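Local coordinates for protein RNA polymerase sigma-H factor (Fusobacterium nucleatum subsp. nucleatum, PDB 3MZY) that probably acts as a sigma-70 family initiation factor, directing RNA polymerase to specific promoter sites and leaving once transcription has begun, at residues K20-D23 against S28-S31; Y125-I130 against K136-I141. All blocks are in the same frame, centred on the assembly; numbering follows the deposited sequence.

Interaction 1: K20-D23 against S28-S31; sequences KFYD and SFSS
An edge-to-face aromatic pair, Y22 with F29, closes the turn between helix 8-21 and helix 29-50, within the sigma-70 region 2 sequence. The ring centroids lie 5.2 Å apart with planes at 72°, and F29 presents its edge to the face of Y22: F29 CD1 comes to 3.8 Å from Y22 CG. Further out along the same tyrosine, F29 CB stands over the ring as a CH-pi donor, 3.9 Å from the centroid and 21° off the normal, placed toward the phenol end at 3.7 Å from Y22 CZ. With CG anti to the backbone N (chi1 -180°), the Y22 ring reaches out across the start of the second helix. Its OH ends 3.1 Å from F29 N, but the angle is too poor for a hydrogen bond; the hydroxyl bonds instead to the carbonyl O of S27. S28 occupies the N-cap position of helix 29-50, and its OG shares a hydrogen bond of 2.9 Å with S31 OG. F29, buried, also rests on A18 and I19 of helix 8-21 and on I145 and R149 of helix 138-159, while Y22 touches R149 as well. The chemistry is thus mainly aromatic and apolar: one ring gives its face to both the edge and the beta carbon of F29, and a bond from its hydroxyl to the connecting turn ties down the far end of the tyrosine.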
loop_
_atom_site.group_PDB
_atom_site.type_symbol
_atom_site.label_atom_id
_atom_site.label_comp_id
_atom_site.label_asym_id
_atom_site.label_seq_id
_atom_site.Cartn_x
_atom_site.Cartn_y
_atom_site.Cartn_z
ATOM N N LYS A 20 -8.157 -2.352 3.460
ATOM C CA LYS A 20 -9.329 -3.194 3.655
ATOM C C LYS A 20 -9.733 -3.298 5.125
ATOM O O LYS A 20 -10.913 -3.475 5.434
ATOM C CB LYS A 20 -9.082 -4.590 3.073
ATOM N N PHE A 21 -8.755 -3.167 6.025
ATOM C CA PHE A 21 -8.964 -3.469 7.449
ATOM C C PHE A 21 -8.898 -2.279 8.420
ATOM O O PHE A 21 -9.034 -2.461 9.627
ATOM C CB PHE A 21 -8.004 -4.578 7.896
ATOM C CG PHE A 21 -8.415 -5.958 7.447
ATOM C CD1 PHE A 21 -9.292 -6.724 8.218
ATOM C CD2 PHE A 21 -7.922 -6.496 6.258
ATOM C CE1 PHE A 21 -9.676 -8.006 7.808
ATOM C CE2 PHE A 21 -8.298 -7.773 5.834
ATOM C CZ PHE A 21 -9.175 -8.531 6.607
ATOM N N TYR A 22 -8.723 -1.070 7.890
ATOM C CA TYR A 22 -8.509 0.121 8.716
ATOM C C TYR A 22 -9.665 0.492 9.664
ATOM O O TYR A 22 -10.827 0.644 9.255
ATOM C CB TYR A 22 -8.110 1.312 7.838
ATOM C CG TYR A 22 -7.856 2.614 8.577
ATOM C CD1 TYR A 22 -6.948 2.686 9.644
ATOM C CD2 TYR A 22 -8.508 3.787 8.192
ATOM C CE1 TYR A 22 -6.718 3.897 10.315
ATOM C CE2 TYR A 22 -8.281 4.995 8.851
ATOM C CZ TYR A 22 -7.390 5.046 9.907
ATOM O OH TYR A 22 -7.182 6.257 10.541
ATOM N N ASP A 23 -9.305 0.621 10.940
ATOM C CA ASP A 23 -10.197 1.086 11.986
ATOM C C ASP A 23 -9.862 2.552 12.220
ATOM O O ASP A 23 -8.760 2.877 12.686
ATOM C CB ASP A 23 -9.964 0.275 13.265
ATOM C CG ASP A 23 -11.122 0.361 14.241
ATOM O OD1 ASP A 23 -11.490 1.482 14.658
ATOM O OD2 ASP A 23 -11.649 -0.711 14.603
ATOM N N SER A 28 -4.110 6.699 13.226
ATOM C CA SER A 28 -4.013 7.362 11.928
ATOM C C SER A 28 -3.774 6.309 10.849
ATOM O O SER A 28 -3.201 5.245 11.120
ATOM C CB SER A 28 -2.883 8.401 11.929
ATOM O OG SER A 28 -1.639 7.834 11.541
ATOM N N PHE A 29 -4.205 6.595 9.627
ATOM C CA PHE A 29 -4.064 5.604 8.589
ATOM C C PHE A 29 -2.590 5.396 8.233
ATOM O O PHE A 29 -2.152 4.265 8.036
ATOM C CB PHE A 29 -4.913 5.902 7.337
ATOM C CG PHE A 29 -4.631 4.948 6.207
ATOM C CD1 PHE A 29 -4.986 3.603 6.310
ATOM C CD2 PHE A 29 -3.935 5.364 5.088
ATOM C CE1 PHE A 29 -4.679 2.699 5.297
ATOM C CE2 PHE A 29 -3.615 4.458 4.069
ATOM C CZ PHE A 29 -3.992 3.123 4.175
ATOM N N SER A 30 -1.838 6.492 8.178
ATOM C CA SER A 30 -0.402 6.460 7.882
ATOM C C SER A 30 0.344 5.441 8.731
ATOM O O SER A 30 1.135 4.659 8.202
ATOM C CB SER A 30 0.231 7.841 8.065
ATOM O OG SER A 30 0.074 8.633 6.894
ATOM N N SER A 31 0.086 5.430 10.035
ATOM C CA SER A 31 0.775 4.473 10.896
ATOM C C SER A 31 0.215 3.059 10.753
ATOM O O SER A 31 0.935 2.078 10.914
ATOM C CB SER A 31 0.784 4.932 12.359
ATOM O OG SER A 31 -0.487 5.411 12.740
#

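Interaction 2: Y125-I130 against K136-I141; sequences YSYREI and KNLKSI
The first turns of two helices meet here, with CA atoms as near as 6.1 Å between R128 and L138 and 6.2 Å between Y127 and I141, so the beginning of helix 127-134 lies against that of helix 138-159. The two helices form a helix-turn-helix, consistent with region 4 of sigma-70 factors, the part that binds the -35 promoter element. Contact across it is apolar. The beta carbon of I141 is directed toward the other segment. With chi1 at -65° its CG2 is anti to the backbone N, and this branch does most of the touching: it lies 3.8 Å from I130 CG2 and 3.9 Å from Y127 CB, and also approaches the backbone O of Y127. I141 CD1 adds a second touch on I130 CG2. Toward the surface, the side chains of Y127 and L138 cross at about a right angle, the ring atom Y127 CE1 meeting L138 CG at 3.8 Å. On one face of the same ring lies CG of the adjacent R128, and the aliphatic part of that arginine marginally brushes L138. The start of helix 127-134 is fixed by a capping box: E129 N gives a bond of 3.2 Å to S126 OG, and S126 N returns one of 3.0 Å to E129 OE1, nearly straight at 165° though 33° out of the carboxylate plane. N137 takes the N-cap position of the other helix. Inward, I130 packs on Y120 and I141 on F113 and V117, all of helix 112-121; L138 and I141 both touch A131 further along helix 127-134, and S126 rests on F34 of helix 29-50.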
loop_
_atom_site.group_PDB
_atom_site.type_symbol
_atom_site.label_atom_id
_atom_site.label_comp_id
_atom_site.label_asym_id
_atom_site.label_seq_id
_atom_site.Cartn_x
_atom_site.Cartn_y
_atom_site.Cartn_z
ATOM N N TYR A 125 8.689 2.637 4.420
ATOM C CA TYR A 125 9.162 3.905 4.940
ATOM C C TYR A 125 7.994 4.628 5.589
ATOM O O TYR A 125 6.874 4.574 5.081
ATOM C CB TYR A 125 9.744 4.733 3.806
ATOM C CG TYR A 125 11.058 4.194 3.316
ATOM C CD1 TYR A 125 12.208 4.338 4.078
ATOM C CD2 TYR A 125 11.140 3.490 2.110
ATOM C CE1 TYR A 125 13.420 3.820 3.639
ATOM C CE2 TYR A 125 12.341 2.985 1.658
ATOM C CZ TYR A 125 13.472 3.150 2.431
ATOM O OH TYR A 125 14.652 2.625 2.005
ATOM N N SER A 126 8.239 5.290 6.717
ATOM C CA SER A 126 7.163 5.970 7.434
ATOM C C SER A 126 6.885 7.307 6.752
ATOM O O SER A 126 7.731 7.806 5.997
ATOM C CB SER A 126 7.558 6.208 8.879
ATOM O OG SER A 126 8.636 7.125 8.911
ATOM N N TYR A 127 5.720 7.894 7.023
ATOM C CA TYR A 127 5.355 9.149 6.387
ATOM C C TYR A 127 6.391 10.222 6.720
ATOM O O TYR A 127 6.705 11.064 5.887
ATOM C CB TYR A 127 3.921 9.570 6.756
ATOM C CG TYR A 127 3.769 10.240 8.105
ATOM C CD1 TYR A 127 3.619 11.622 8.209
ATOM C CD2 TYR A 127 3.797 9.492 9.281
ATOM C CE1 TYR A 127 3.491 12.240 9.466
ATOM C CE2 TYR A 127 3.664 10.091 10.536
ATOM C CZ TYR A 127 3.513 11.460 10.629
ATOM O OH TYR A 127 3.381 12.044 11.878
ATOM N N ARG A 128 6.939 10.174 7.932
ATOM C CA ARG A 128 8.000 11.094 8.330
ATOM C C ARG A 128 9.248 10.884 7.483
ATOM O O ARG A 128 9.893 11.845 7.061
ATOM C CB ARG A 128 8.353 10.913 9.797
ATOM C CG ARG A 128 7.248 11.324 10.714
ATOM C CD ARG A 128 7.668 11.150 12.149
ATOM N NE ARG A 128 8.868 11.917 12.454
ATOM C CZ ARG A 128 9.802 11.512 13.302
ATOM N NH1 ARG A 128 10.864 12.269 13.533
ATOM N NH2 ARG A 128 9.675 10.343 13.916
ATOM N N GLU A 129 9.584 9.625 7.237
ATOM C CA GLU A 129 10.760 9.318 6.447
ATOM C C GLU A 129 10.536 9.718 5.000
ATOM O O GLU A 129 11.475 10.147 4.326
ATOM C CB GLU A 129 11.129 7.840 6.564
ATOM C CG GLU A 129 11.623 7.417 7.949
ATOM C CD GLU A 129 11.813 5.912 8.074
ATOM O OE1 GLU A 129 11.125 5.154 7.351
ATOM O OE2 GLU A 129 12.653 5.474 8.903
ATOM N N ILE A 130 9.288 9.616 4.533
ATOM C CA ILE A 130 8.944 9.963 3.158
ATOM C C ILE A 130 9.068 11.485 2.954
ATOM O O ILE A 130 9.595 11.944 1.930
ATOM C CB ILE A 130 7.526 9.406 2.764
ATOM C CG1 ILE A 130 7.541 7.867 2.749
ATOM C CG2 ILE A 130 7.056 9.943 1.401
ATOM C CD1 ILE A 130 6.156 7.215 2.721
ATOM N N LYS A 136 9.481 17.216 1.419
ATOM C CA LYS A 136 8.123 17.730 1.467
ATOM C C LYS A 136 7.774 17.818 2.917
ATOM O O LYS A 136 8.428 17.182 3.737
ATOM C CB LYS A 136 7.150 16.786 0.740
ATOM C CG LYS A 136 7.289 16.770 -0.780
ATOM C CD LYS A 136 7.400 18.167 -1.326
ATOM C CE LYS A 136 7.225 18.216 -2.842
ATOM N NZ LYS A 136 5.822 18.575 -3.196
ATOM N N ASN A 137 6.771 18.607 3.267
ATOM C CA ASN A 137 6.369 18.637 4.674
ATOM C C ASN A 137 5.437 17.488 5.069
ATOM O O ASN A 137 4.778 16.894 4.219
ATOM C CB ASN A 137 5.900 20.027 5.143
ATOM C CG ASN A 137 4.558 20.460 4.562
ATOM O OD1 ASN A 137 4.131 21.606 4.775
ATOM N ND2 ASN A 137 3.887 19.569 3.846
ATOM N N LEU A 138 5.443 17.147 6.350
ATOM C CA LEU A 138 4.664 16.031 6.889
ATOM C C LEU A 138 3.203 16.028 6.444
ATOM O O LEU A 138 2.699 15.003 6.003
ATOM C CB LEU A 138 4.755 16.009 8.426
ATOM C CG LEU A 138 5.874 15.240 9.160
ATOM C CD1 LEU A 138 7.289 15.420 8.577
ATOM C CD2 LEU A 138 5.883 15.588 10.650
ATOM N N LYS A 139 2.535 17.175 6.554
ATOM C CA LYS A 139 1.097 17.264 6.306
ATOM C C LYS A 139 0.809 16.864 4.878
ATOM O O LYS A 139 -0.158 16.171 4.589
ATOM C CB LYS A 139 0.603 18.687 6.536
ATOM C CG LYS A 139 -0.888 18.872 6.329
ATOM C CD LYS A 139 -1.250 20.354 6.293
ATOM C CE LYS A 139 -2.652 20.607 6.839
ATOM N NZ LYS A 139 -2.607 20.943 8.292
ATOM N N SER A 140 1.671 17.318 3.989
ATOM C CA SER A 140 1.522 17.073 2.580
ATOM C C SER A 140 1.645 15.583 2.248
ATOM O O SER A 140 0.962 15.096 1.353
ATOM C CB SER A 140 2.550 17.905 1.834
ATOM O OG SER A 140 3.103 17.188 0.768
ATOM N N ILE A 141 2.504 14.866 2.973
ATOM C CA ILE A 141 2.701 13.445 2.725
ATOM C C ILE A 141 1.500 12.677 3.268
ATOM O O ILE A 141 0.967 11.771 2.625
ATOM C CB ILE A 141 4.032 12.927 3.371
ATOM C CG1 ILE A 141 5.254 13.578 2.708
ATOM C CG2 ILE A 141 4.126 11.383 3.326
ATOM C CD1 ILE A 141 5.285 13.480 1.208
#

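Interaction 1 sets a loop tyrosine just after helix 8-21 against the start of helix 29-50, whereas interaction 2 brings together the first turns of two successive helices. Both are partly buried, mixing a buried apolar centre with exposed residues at the margin. In interaction 1 that centre is F29, held by an aromatic pair; in interaction 2 it is I130 with I141, aliphatic groups packed on helix 112-121, while Y127 and L138 lie further out. Helix 138-159 is common ground: it supplies one side of interaction 2 and, further along, covers F29 and Y22. The two contacts, centres about 16 Å apart, also touch directly, S30 OG packing on Y127 CB at 4.0 Å.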